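Local coordinates for protein transcriptional regulator (Vibrio vulnificus, PDB 4IVN) that represses transcription of the nan operon for sialic acid catabolism and binds the pathway sugar phosphate N-acetylmannosamine 6-phosphate, which probably regulates it, at residues 10-15 with 28-33; 41-46 with 208-213; 69-74 with 229-234; 136-141 with 238-243; 184-189 with 212-217. All blocks are in the same frame, centred on the assembly; numbering follows the deposited sequence.

Contact 1 of 5, residues 10-15 with 28-33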
# COMPACT_ATOMS: atom_id res chain seq x y z
N ARG A 10 26.66 18.29 -22.62
CA ARG A 10 26.61 19.74 -22.46
C ARG A 10 27.32 20.13 -21.21
O ARG A 10 28.05 21.14 -21.23
CB ARG A 10 25.21 20.33 -22.60
CG ARG A 10 24.69 20.25 -24.04
CD ARG A 10 23.49 21.16 -24.31
NE ARG A 10 22.48 20.97 -23.27
CZ ARG A 10 22.48 21.61 -22.10
NH1 ARG A 10 23.42 22.51 -21.81
NH2 ARG A 10 21.54 21.35 -21.21
N LEU A 11 27.23 19.28 -20.17
CA LEU A 11 27.89 19.57 -18.88
C LEU A 11 29.40 19.63 -19.08
O LEU A 11 30.07 20.61 -18.71
CB LEU A 11 27.51 18.55 -17.79
CG LEU A 11 27.75 18.77 -16.27
CD1 LEU A 11 27.43 20.15 -15.72
CD2 LEU A 11 26.99 17.71 -15.47
N ARG A 12 29.92 18.56 -19.64
CA ARG A 12 31.32 18.49 -20.05
C ARG A 12 31.87 19.74 -20.80
O ARG A 12 32.84 20.37 -20.37
CB ARG A 12 31.51 17.25 -20.92
CG ARG A 12 31.91 16.03 -20.14
CD ARG A 12 33.31 16.21 -19.58
NE ARG A 12 34.10 17.20 -20.32
CZ ARG A 12 35.40 17.43 -20.12
NH1 ARG A 12 36.08 16.74 -19.21
NH2 ARG A 12 36.03 18.36 -20.85
N SER A 13 31.26 20.06 -21.94
CA SER A 13 31.82 21.07 -22.82
C SER A 13 31.49 22.46 -22.32
O SER A 13 32.37 23.31 -22.26
CB SER A 13 31.43 20.86 -24.30
OG SER A 13 30.05 20.60 -24.48
N ASN A 14 30.26 22.70 -21.88
CA ASN A 14 29.88 24.06 -21.46
C ASN A 14 30.38 24.41 -20.06
O ASN A 14 29.92 25.40 -19.46
CB ASN A 14 28.36 24.36 -21.59
CG ASN A 14 27.70 23.66 -22.77
OD1 ASN A 14 28.35 23.20 -23.73
ND2 ASN A 14 26.37 23.56 -22.70
N MET A 15 31.32 23.62 -19.53
CA MET A 15 31.81 23.91 -18.18
C MET A 15 33.09 24.73 -18.07
O MET A 15 33.48 25.15 -16.97
CB MET A 15 31.83 22.65 -17.29
CG MET A 15 33.03 21.72 -17.39
SD MET A 15 32.92 20.53 -16.03
CE MET A 15 33.81 21.40 -14.72
N TYR A 28 31.58 16.49 -9.75
CA TYR A 28 30.93 15.46 -8.95
C TYR A 28 29.81 14.79 -9.76
O TYR A 28 29.69 13.57 -9.76
CB TYR A 28 30.40 15.98 -7.61
CG TYR A 28 29.72 14.93 -6.76
CD1 TYR A 28 30.41 14.28 -5.72
CD2 TYR A 28 28.36 14.59 -6.96
CE1 TYR A 28 29.77 13.29 -4.94
CE2 TYR A 28 27.73 13.61 -6.17
CZ TYR A 28 28.44 12.97 -5.17
OH TYR A 28 27.81 12.00 -4.43
N ILE A 29 29.00 15.58 -10.47
CA ILE A 29 27.93 14.99 -11.23
C ILE A 29 28.45 14.13 -12.39
O ILE A 29 27.91 13.04 -12.64
CB ILE A 29 26.96 16.07 -11.78
CG1 ILE A 29 26.32 16.83 -10.60
CG2 ILE A 29 25.84 15.40 -12.54
CD1 ILE A 29 25.59 18.13 -10.96
N LEU A 30 29.44 14.64 -13.12
CA LEU A 30 30.01 13.96 -14.29
C LEU A 30 30.59 12.60 -13.86
O LEU A 30 30.62 11.65 -14.66
CB LEU A 30 31.12 14.80 -14.98
CG LEU A 30 30.68 15.92 -15.95
CD1 LEU A 30 31.84 16.90 -16.29
CD2 LEU A 30 30.05 15.32 -17.19
N GLU A 31 31.08 12.54 -12.61
CA GLU A 31 31.68 11.32 -12.08
C GLU A 31 30.72 10.40 -11.41
O GLU A 31 31.05 9.24 -11.26
CB GLU A 31 32.88 11.60 -11.17
CG GLU A 31 34.03 12.21 -11.95
CD GLU A 31 34.92 13.14 -11.13
OE1 GLU A 31 35.22 12.83 -9.96
OE2 GLU A 31 35.34 14.16 -11.69
N ASN A 32 29.55 10.89 -11.00
CA ASN A 32 28.66 10.10 -10.11
C ASN A 32 27.25 10.00 -10.62
O ASN A 32 26.29 9.82 -9.86
CB ASN A 32 28.65 10.71 -8.70
CG ASN A 32 29.99 10.61 -8.05
OD1 ASN A 32 30.39 9.55 -7.64
ND2 ASN A 32 30.71 11.73 -7.97
N ALA A 33 27.14 10.24 -11.92
CA ALA A 33 25.88 10.63 -12.54
C ALA A 33 24.80 9.61 -12.33
O ALA A 33 23.64 9.97 -12.06
CB ALA A 33 26.04 10.94 -14.02
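In the N-terminal helix-turn-helix domain of the RpiR family, Leu-30 of helix 20-36 packs against the end of helix 7-13 and the turn after it, meeting Leu-11, Arg-12 and Met-15, while Ile-29 adds to the Leu-11 side. No hydrogen bond crosses between 10-15 and 28-33, so the contact between them rests on apolar packing. The two leucines run past each other in opposite directions, with Leu-11 CG 4.1 Å from Leu-30 CG. A chi1 of -165° in Leu-11, with CG trans to the main-chain nitrogen, carries CD2 inward to Ile-29, whose CG2 lies 3.9 Å from that methyl; these two side chains cross at about a right angle. The branches of Leu-30 divide their work. CD2 lies 3.6 Å from CG of Arg-12, whereas CD1 reaches the sulfur of Met-15, with 3.8 Å from SD to CD1. Arginine suits this border because its aliphatic CG and CD cover the leucine at the surface while its charged end can stay in solvent. Methionine, long and flexible, serves the buried side: coming from just beyond the end of helix 7-13, it also touches Ala-26 one turn earlier on helix 20-36. Behind the contact, Ile-29 continues onto Leu-44 of helix 41-48 and Phe-70 of helix 67-78, so the patch is continuous with the apolar packing of helices 7-13, 20-36, 41-48 and 67-78.

Contact 2 of 5, residues 41-46 with 208-213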
# COMPACT_ATOMS: atom_id res chain seq x y z
N ILE A 41 18.32 17.59 -3.61
CA ILE A 41 19.20 18.77 -3.71
C ILE A 41 20.07 18.81 -2.46
O ILE A 41 21.28 19.20 -2.54
CB ILE A 41 18.41 20.06 -3.94
CG1 ILE A 41 19.36 21.23 -4.20
CG2 ILE A 41 17.33 20.23 -2.86
CD1 ILE A 41 18.59 22.44 -4.69
N THR A 42 19.49 18.35 -1.33
CA THR A 42 20.13 18.42 0.03
C THR A 42 21.35 17.47 0.04
O THR A 42 22.43 17.84 0.49
CB THR A 42 19.16 18.09 1.21
OG1 THR A 42 17.87 18.68 0.96
CG2 THR A 42 19.66 18.56 2.56
N ASP A 43 21.21 16.32 -0.59
CA ASP A 43 22.39 15.40 -0.75
C ASP A 43 23.46 15.94 -1.66
O ASP A 43 24.66 15.89 -1.32
CB ASP A 43 21.97 14.08 -1.44
CG ASP A 43 21.15 13.18 -0.53
OD1 ASP A 43 21.48 13.03 0.68
OD2 ASP A 43 20.19 12.56 -1.06
N LEU A 44 23.07 16.41 -2.84
CA LEU A 44 24.08 16.91 -3.82
C LEU A 44 24.92 18.04 -3.21
O LEU A 44 26.16 18.11 -3.39
CB LEU A 44 23.39 17.44 -5.06
CG LEU A 44 24.35 17.84 -6.18
CD1 LEU A 44 25.38 16.76 -6.44
CD2 LEU A 44 23.58 18.18 -7.43
N ALA A 45 24.24 18.91 -2.46
CA ALA A 45 24.88 19.98 -1.72
C ALA A 45 25.86 19.46 -0.67
O ALA A 45 27.04 19.90 -0.64
CB ALA A 45 23.86 20.93 -1.10
N ARG A 46 25.41 18.54 0.16
CA ARG A 46 26.29 17.93 1.15
C ARG A 46 27.47 17.18 0.54
O ARG A 46 28.61 17.35 0.97
CB ARG A 46 25.53 16.88 1.98
CG ARG A 46 24.49 17.41 2.93
CD ARG A 46 23.75 16.21 3.55
NE ARG A 46 24.36 15.73 4.80
CZ ARG A 46 25.12 14.64 4.94
NH1 ARG A 46 25.43 13.82 3.92
NH2 ARG A 46 25.57 14.34 6.13
N THR A 208 10.26 8.51 4.83
CA THR A 208 10.83 8.81 3.48
C THR A 208 11.72 7.65 3.10
O THR A 208 11.78 6.64 3.83
CB THR A 208 11.83 10.01 3.55
OG1 THR A 208 12.97 9.57 4.33
CG2 THR A 208 11.22 11.10 4.27
N ASN A 209 12.40 7.78 1.97
CA ASN A 209 13.40 6.80 1.57
C ASN A 209 14.71 7.51 1.31
O ASN A 209 15.55 7.01 0.56
CB ASN A 209 12.95 6.11 0.21
CG ASN A 209 11.69 5.27 0.36
OD1 ASN A 209 11.74 4.03 0.24
ND2 ASN A 209 10.57 5.90 0.50
N ILE A 210 14.94 8.63 1.99
CA ILE A 210 16.21 9.29 1.86
C ILE A 210 16.56 10.00 3.20
O ILE A 210 15.68 10.53 3.86
CB ILE A 210 16.22 10.22 0.61
CG1 ILE A 210 17.64 10.58 0.25
CG2 ILE A 210 15.38 11.41 0.79
CD1 ILE A 210 18.05 9.92 -1.05
N ASN A 211 17.80 9.90 3.61
CA ASN A 211 18.24 10.57 4.83
C ASN A 211 18.20 12.08 4.85
O ASN A 211 17.87 12.65 5.88
CB ASN A 211 19.63 10.05 5.25
CG ASN A 211 19.54 8.60 5.62
OD1 ASN A 211 18.93 8.26 6.63
ND2 ASN A 211 19.98 7.73 4.74
N HIS A 212 18.58 12.73 3.74
CA HIS A 212 18.59 14.20 3.74
C HIS A 212 17.77 14.79 2.65
O HIS A 212 17.86 14.35 1.49
CB HIS A 212 20.01 14.71 3.60
CG HIS A 212 20.96 14.07 4.60
ND1 HIS A 212 21.13 14.57 5.85
CD2 HIS A 212 21.79 12.96 4.49
CE1 HIS A 212 22.00 13.78 6.50
NE2 HIS A 212 22.43 12.83 5.66
N SER A 213 17.02 15.83 2.95
CA SER A 213 16.05 16.25 1.96
C SER A 213 15.54 17.54 2.57
O SER A 213 15.75 17.77 3.76
CB SER A 213 14.93 15.17 1.85
OG SER A 213 13.94 15.40 2.90
O HOH W 1 20.44 11.20 2.03
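Asp-43 OD1 accepts a short hydrogen bond of 2.5 Å from a water oxygen, and the same water accepts from the backbone N of His-212 at 3.0 Å. This bridge ties helix 41-48 to the loop after strand 204-208, and no direct hydrogen bond joins 41-46 to 208-213. The other carboxylate oxygen of Asp-43, OD2, is hydrogen-bonded just outside the segments and also rests against the Ile-210 side chain, 3.4 Å from CD1. Nearer the surface, the guanidinium of Arg-46 lies flat on the imidazole of His-212, with group centres 3.6 Å apart and planes only 10° from parallel. The Arg-46 chain turns at chi3 (91°), which lays CD over the same ring in a CH-pi contact, 3.8 Å from the ring centroid. Arginine is well suited here, since its methylene and its planar end can cover one aromatic face together. The carboxylate of Asp-43 stands almost perpendicular to that ring, with OD1 near the ring plane at its edge. Thr-42, a small branched residue, lets the backbones come close: its CA is 5.0 Å from the CA of Ser-213. Thr-42 and Ala-45 also touch Glu-52 of helix 52-61, while Ser-213 touches Met-222 of strand 221-224, placing the contact between the helix-turn-helix domain and the SIS sheet.

Contact 3 of 5, residues 69-74 with 229-234; sequences DFRMAL and EGPLTG
With CG anti to the backbone N in both residues (chi1 -163° for Arg-71, 179° for Met-72), these neighbours on helix 67-78 send their side chains along the two flanks of Pro-231. Arg-71 then bends at chi3 (79°), bringing NE to 3.5 Å from CG of the proline and laying one guanidinium face over Pro-231 CD and Gly-230 CA. Its NH1 is hydrogen-bonded to the backbone O of Gln-39, which helps set the position of the guanidinium. Met-72 bends at both its second and third torsions, and its terminal CE comes 3.5 Å from Pro-231 CB and 3.8 Å from Leu-232 CD2. A compact, rigid proline fits between two such long chains, and it occupies the second position of a type I turn from Gly-230 to Thr-233. The turn is closed by Thr-233 N to Gly-230 O at 3.1 Å, and Gly-230 N donates back to Thr-233 OG1 at 2.9 Å. Gly-230, Pro-231 and Gly-234 line the sugar phosphate pocket, so a helix of the N-terminal domain bears directly on a ligand-binding loop. That loop runs from strand 221-224 to helix 237-257, while helix 67-78 packs behind on helices 7-13 and 20-36, and Met-72 also meets Ile-273 of the second subunit.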
# COMPACT_ATOMS: atom_id res chain seq x y z
N ASP A 69 14.26 19.51 -12.24
CA ASP A 69 14.24 19.54 -13.74
C ASP A 69 15.53 18.94 -14.35
O ASP A 69 15.53 18.06 -15.22
CB ASP A 69 14.15 21.00 -14.17
CG ASP A 69 13.93 21.15 -15.64
OD1 ASP A 69 13.30 20.25 -16.30
OD2 ASP A 69 14.39 22.17 -16.19
N PHE A 70 16.65 19.48 -13.90
CA PHE A 70 17.99 18.89 -14.18
C PHE A 70 18.07 17.39 -13.90
O PHE A 70 18.53 16.60 -14.75
CB PHE A 70 19.04 19.65 -13.37
CG PHE A 70 20.43 19.09 -13.52
CD1 PHE A 70 20.82 18.01 -12.77
CD2 PHE A 70 21.34 19.70 -14.40
CE1 PHE A 70 22.11 17.47 -12.93
CE2 PHE A 70 22.63 19.19 -14.57
CZ PHE A 70 23.01 18.08 -13.80
N ARG A 71 17.64 16.97 -12.68
CA ARG A 71 17.81 15.57 -12.30
C ARG A 71 16.93 14.67 -13.23
O ARG A 71 17.34 13.61 -13.63
CB ARG A 71 17.40 15.37 -10.85
CG ARG A 71 17.94 14.04 -10.26
CD ARG A 71 17.42 13.94 -8.82
NE ARG A 71 16.02 13.50 -8.86
CZ ARG A 71 15.41 12.72 -7.94
NH1 ARG A 71 16.05 12.32 -6.85
NH2 ARG A 71 14.11 12.39 -8.10
N MET A 72 15.73 15.13 -13.55
CA MET A 72 14.87 14.41 -14.52
C MET A 72 15.58 14.25 -15.90
O MET A 72 15.65 13.13 -16.46
CB MET A 72 13.57 15.24 -14.72
CG MET A 72 12.55 14.67 -15.73
SD MET A 72 11.57 13.27 -15.00
CE MET A 72 12.48 11.97 -15.83
N ALA A 73 16.10 15.37 -16.45
CA ALA A 73 16.86 15.25 -17.74
C ALA A 73 18.01 14.30 -17.57
O ALA A 73 18.37 13.52 -18.51
CB ALA A 73 17.39 16.59 -18.19
N LEU A 74 18.65 14.39 -16.42
CA LEU A 74 19.78 13.49 -16.19
C LEU A 74 19.35 12.03 -16.36
O LEU A 74 20.03 11.23 -17.08
CB LEU A 74 20.39 13.75 -14.80
CG LEU A 74 21.50 12.75 -14.43
CD1 LEU A 74 22.71 12.86 -15.41
CD2 LEU A 74 21.99 13.00 -13.02
N GLU A 229 13.91 6.92 -4.30
CA GLU A 229 13.32 6.96 -5.66
C GLU A 229 14.11 7.88 -6.57
O GLU A 229 14.72 8.80 -6.07
CB GLU A 229 11.86 7.51 -5.55
CG GLU A 229 11.03 6.45 -4.85
CD GLU A 229 9.58 6.68 -4.94
OE1 GLU A 229 9.15 7.86 -5.09
OE2 GLU A 229 8.83 5.71 -4.79
N GLY A 230 14.06 7.68 -7.88
CA GLY A 230 14.72 8.59 -8.87
C GLY A 230 13.59 9.09 -9.77
O GLY A 230 12.43 8.64 -9.60
N PRO A 231 13.91 9.95 -10.75
CA PRO A 231 12.92 10.59 -11.57
C PRO A 231 12.05 9.58 -12.30
O PRO A 231 10.91 9.91 -12.64
CB PRO A 231 13.78 11.41 -12.58
CG PRO A 231 15.02 11.79 -11.73
CD PRO A 231 15.28 10.40 -11.13
N LEU A 232 12.60 8.42 -12.63
CA LEU A 232 11.89 7.46 -13.45
C LEU A 232 11.43 6.22 -12.61
O LEU A 232 10.84 5.29 -13.19
CB LEU A 232 12.79 6.94 -14.57
CG LEU A 232 13.09 7.93 -15.70
CD1 LEU A 232 14.12 7.35 -16.68
CD2 LEU A 232 11.76 8.23 -16.38
N THR A 233 11.77 6.19 -11.31
CA THR A 233 11.26 5.12 -10.44
C THR A 233 10.33 5.57 -9.30
O THR A 233 10.29 5.00 -8.23
CB THR A 233 12.52 4.33 -9.93
OG1 THR A 233 13.33 5.25 -9.23
CG2 THR A 233 13.39 3.79 -11.11
N GLY A 234 9.48 6.59 -9.51
CA GLY A 234 8.66 6.95 -8.39
C GLY A 234 7.64 5.83 -8.25
O GLY A 234 7.27 5.20 -9.24

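Contact 4 of 5, residues 136-141 with 238-243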
# COMPACT_ATOMS: atom_id res chain seq x y z
N GLY A 136 0.43 11.18 -4.73
CA GLY A 136 0.87 10.17 -5.71
C GLY A 136 1.01 8.83 -4.99
O GLY A 136 0.10 8.43 -4.25
N ALA A 137 2.12 8.11 -5.20
CA ALA A 137 2.27 6.80 -4.58
C ALA A 137 2.38 6.89 -3.07
O ALA A 137 2.08 5.90 -2.36
CB ALA A 137 3.49 6.07 -5.09
N SER A 138 2.85 8.02 -2.57
CA SER A 138 2.91 8.18 -1.08
C SER A 138 1.53 8.25 -0.46
O SER A 138 1.40 8.02 0.74
CB SER A 138 3.76 9.43 -0.68
OG SER A 138 5.17 9.00 -0.74
N SER A 139 0.51 8.66 -1.25
CA SER A 139 -0.92 8.51 -0.75
C SER A 139 -1.19 7.07 -0.21
O SER A 139 -1.87 6.90 0.80
CB SER A 139 -1.91 8.74 -1.91
OG SER A 139 -3.25 8.51 -1.50
N ILE A 140 -0.67 6.07 -0.89
CA ILE A 140 -0.94 4.62 -0.55
C ILE A 140 -0.37 4.34 0.82
O ILE A 140 -1.02 3.69 1.67
CB ILE A 140 -0.28 3.67 -1.62
CG1 ILE A 140 -1.13 3.61 -2.92
CG2 ILE A 140 -0.06 2.24 -1.12
CD1 ILE A 140 -1.41 4.93 -3.61
N VAL A 141 0.85 4.85 1.06
CA VAL A 141 1.51 4.65 2.37
C VAL A 141 0.82 5.39 3.53
O VAL A 141 0.61 4.76 4.60
CB VAL A 141 3.05 4.99 2.32
CG1 VAL A 141 3.71 4.81 3.71
CG2 VAL A 141 3.67 4.10 1.24
N ALA A 238 9.48 -1.74 -4.70
CA ALA A 238 10.56 -1.95 -3.79
C ALA A 238 10.79 -0.70 -2.85
O ALA A 238 11.18 -0.86 -1.69
CB ALA A 238 11.84 -2.41 -4.52
N SER A 239 10.46 0.50 -3.32
CA SER A 239 10.52 1.69 -2.46
C SER A 239 9.31 1.78 -1.50
O SER A 239 9.48 2.10 -0.31
CB SER A 239 10.57 2.95 -3.30
OG SER A 239 11.78 2.90 -4.01
N LYS A 240 8.14 1.45 -1.98
CA LYS A 240 6.95 1.55 -1.17
C LYS A 240 6.89 0.43 -0.12
O LYS A 240 6.33 0.61 0.95
CB LYS A 240 5.69 1.49 -2.04
CG LYS A 240 5.53 2.64 -3.07
CD LYS A 240 5.52 4.08 -2.44
CE LYS A 240 6.86 4.80 -2.61
NZ LYS A 240 6.74 6.28 -2.19
N VAL A 241 7.45 -0.73 -0.44
CA VAL A 241 7.31 -1.85 0.46
C VAL A 241 8.07 -1.54 1.74
O VAL A 241 7.61 -1.85 2.84
CB VAL A 241 7.67 -3.21 -0.18
CG1 VAL A 241 9.18 -3.40 -0.22
CG2 VAL A 241 7.01 -4.34 0.62
N GLY A 242 9.20 -0.87 1.66
CA GLY A 242 9.87 -0.55 2.91
C GLY A 242 9.19 0.54 3.71
O GLY A 242 9.27 0.53 4.95
N ALA A 243 8.57 1.50 3.00
CA ALA A 243 7.76 2.61 3.66
C ALA A 243 6.58 1.97 4.42
O ALA A 243 6.34 2.26 5.62
CB ALA A 243 7.30 3.66 2.66
O HOH W 2 5.99 6.73 0.26
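Lys-240 reaches across from helix 237-257 to Ala-137, bringing CD to 3.9 Å from the Ala-137 methyl CB. Bends at chi2 (-58°) and chi3 fold the chain so that its methylenes face Ala-137 and Val-141 while NZ turns toward Ser-138. Val-141 and Lys-240 cross at about a right angle, and both valine methyls straddle the small side chain of Ala-243, each of CG1 and CG2 standing 3.9 Å from its CB. The short helical segments run in nearly the same direction, 26° apart, with axes 10.1 Å from each other. Alanine suits both helices, filling the interface without forcing them further apart, and valine offers two methyls on a short stem. Between the polar ends sits a water, which donates to Ser-138 OG and accepts from Lys-240 NZ, each at 2.6 Å. Ser-138 OG also hydrogen-bonds the bound sugar phosphate, as does the backbone N of Ala-137, and Lys-240 NZ bonds Ser-183 OG, with a long, weak ion pair to Glu-229. A buried ammonium is thus satisfied by several polar partners at once. Linked directly to pocket residue Ser-183 and through the water to Ser-138, its positive charge could favour a negatively charged ligand nearby.

Contact 5 of 5, residues 184-189 with 212-217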
# COMPACT_ATOMS: atom_id res chain seq x y z
N SER A 184 10.88 11.27 -1.46
CA SER A 184 11.90 12.23 -1.77
C SER A 184 12.10 13.32 -0.72
O SER A 184 13.10 14.06 -0.82
CB SER A 184 11.58 12.93 -3.10
OG SER A 184 10.43 13.81 -2.90
N GLY A 185 11.12 13.51 0.16
CA GLY A 185 11.03 14.74 0.96
C GLY A 185 11.21 16.00 0.15
O GLY A 185 11.70 17.00 0.69
N SER A 186 10.81 15.99 -1.14
CA SER A 186 11.04 17.15 -2.02
C SER A 186 9.78 17.57 -2.74
O SER A 186 9.86 18.37 -3.66
CB SER A 186 12.20 16.90 -3.01
OG SER A 186 13.44 16.40 -2.35
N THR A 187 8.62 17.06 -2.35
CA THR A 187 7.35 17.41 -3.01
C THR A 187 6.79 18.71 -2.45
O THR A 187 6.53 18.84 -1.28
CB THR A 187 6.32 16.27 -2.87
OG1 THR A 187 6.88 15.11 -3.52
CG2 THR A 187 5.03 16.65 -3.60
N LYS A 188 6.59 19.69 -3.31
CA LYS A 188 6.43 21.04 -2.84
C LYS A 188 5.24 21.25 -1.85
O LYS A 188 5.42 21.85 -0.76
CB LYS A 188 6.29 21.91 -4.07
CG LYS A 188 6.67 23.36 -3.92
CD LYS A 188 5.39 24.10 -3.77
CE LYS A 188 5.40 25.44 -4.52
NZ LYS A 188 4.23 26.18 -3.90
N GLU A 189 4.03 20.82 -2.24
CA GLU A 189 2.87 21.09 -1.40
C GLU A 189 2.88 20.18 -0.15
O GLU A 189 2.38 20.54 0.94
CB GLU A 189 1.53 21.06 -2.21
CG GLU A 189 1.53 22.23 -3.19
CD GLU A 189 0.19 22.54 -3.85
OE1 GLU A 189 0.09 23.44 -4.70
OE2 GLU A 189 -0.82 21.90 -3.55
N HIS A 212 18.58 12.73 3.74
CA HIS A 212 18.59 14.20 3.74
C HIS A 212 17.77 14.79 2.65
O HIS A 212 17.86 14.35 1.49
CB HIS A 212 20.01 14.71 3.60
CG HIS A 212 20.96 14.07 4.60
ND1 HIS A 212 21.13 14.57 5.85
CD2 HIS A 212 21.79 12.96 4.49
CE1 HIS A 212 22.00 13.78 6.50
NE2 HIS A 212 22.43 12.83 5.66
N SER A 213 17.02 15.83 2.95
CA SER A 213 16.05 16.25 1.96
C SER A 213 15.54 17.54 2.57
O SER A 213 15.75 17.77 3.76
CB SER A 213 14.93 15.17 1.85
OG SER A 213 13.94 15.40 2.90
N PRO A 214 14.84 18.38 1.77
CA PRO A 214 14.16 19.58 2.30
C PRO A 214 13.26 19.27 3.52
O PRO A 214 13.09 20.09 4.49
CB PRO A 214 13.29 20.00 1.12
CG PRO A 214 14.08 19.59 -0.11
CD PRO A 214 14.83 18.33 0.28
N LEU A 215 12.60 18.12 3.45
CA LEU A 215 11.71 17.69 4.52
C LEU A 215 12.45 17.39 5.82
O LEU A 215 11.94 17.63 6.95
CB LEU A 215 10.79 16.52 4.02
CG LEU A 215 9.68 15.98 4.97
CD1 LEU A 215 8.69 17.08 5.30
CD2 LEU A 215 8.87 14.81 4.31
N SER A 216 13.68 16.89 5.75
CA SER A 216 14.35 16.59 7.04
C SER A 216 14.57 17.79 7.94
O SER A 216 14.50 17.66 9.15
CB SER A 216 15.61 15.73 6.90
OG SER A 216 16.37 16.30 5.91
N SER A 217 14.70 18.99 7.41
CA SER A 217 14.88 20.08 8.29
C SER A 217 13.51 20.58 8.79
O SER A 217 13.43 21.58 9.47
CB SER A 217 15.67 21.21 7.55
OG SER A 217 14.75 21.95 6.76
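Gly-185 is pressed tightly against Ser-213, Pro-214 and Leu-215, whereas at the outer edge Ser-186 meets only the rim of the partly exposed Pro-214 ring. In the close part, Leu-215 N donates to Gly-185 O at 3.1 Å, in the carbonyl plane and on a lone pair, though bent to 141° at the hydrogen. The same oxygen lies 3.4 Å from Pro-214 CB, while CB of Leu-215 packs 3.5 Å from Gly-185 CA. Gly-185 suits the place because Ser-213 OG and Leu-215 CB crowd its CA, leaving no room for a side chain, and its phi is positive (48°). Ser-184 and Thr-187 belong to the serine-rich loop leading into helix 188-199, which in SIS domains binds the phosphosugar; here Ser-184 N and Thr-187 OG1 hydrogen-bond the ligand. An ST turn shapes the loop, Ser-184 OG accepting from Ser-186 N at 2.8 Å. On the facing loop, Ser-213 OG accepts from Ser-216 N in an ST motif, while Ser-216 OG returns a 2.7 Å bond to Ser-213 O. Looser contact is made by Ser-186, whose OG stands 3.5 Å from Pro-214 CD and donates to Ser-184 O from well above the carbonyl plane. Beyond it, Thr-187 and Lys-188 pack on Met-276 of the second subunit.

Contact 1 lies within the N-terminal helix-turn-helix domain, contacts 2 and 3 join that domain to the SIS domain, and contacts 4 and 5 lie within the latter. Contacts 1 and 4 are farthest apart, with centres about 32 Å from each other, whereas contacts 2 and 5 share His-212 and Ser-213 and have centres about 8 Å apart. Phe-70 and Leu-44 link contact 1 to helices 67-78 and 41-48, which carry the interdomain contacts. Along the chain, contact 1 closes first, contacts 2, 3 and 4 interleave, and contact 5 falls within the spans of 3 and 4. Contacts 3, 4 and 5 include ligand-pocket residues and touch the second subunit, consistent with ligand binding being sensed by the DNA-binding domains.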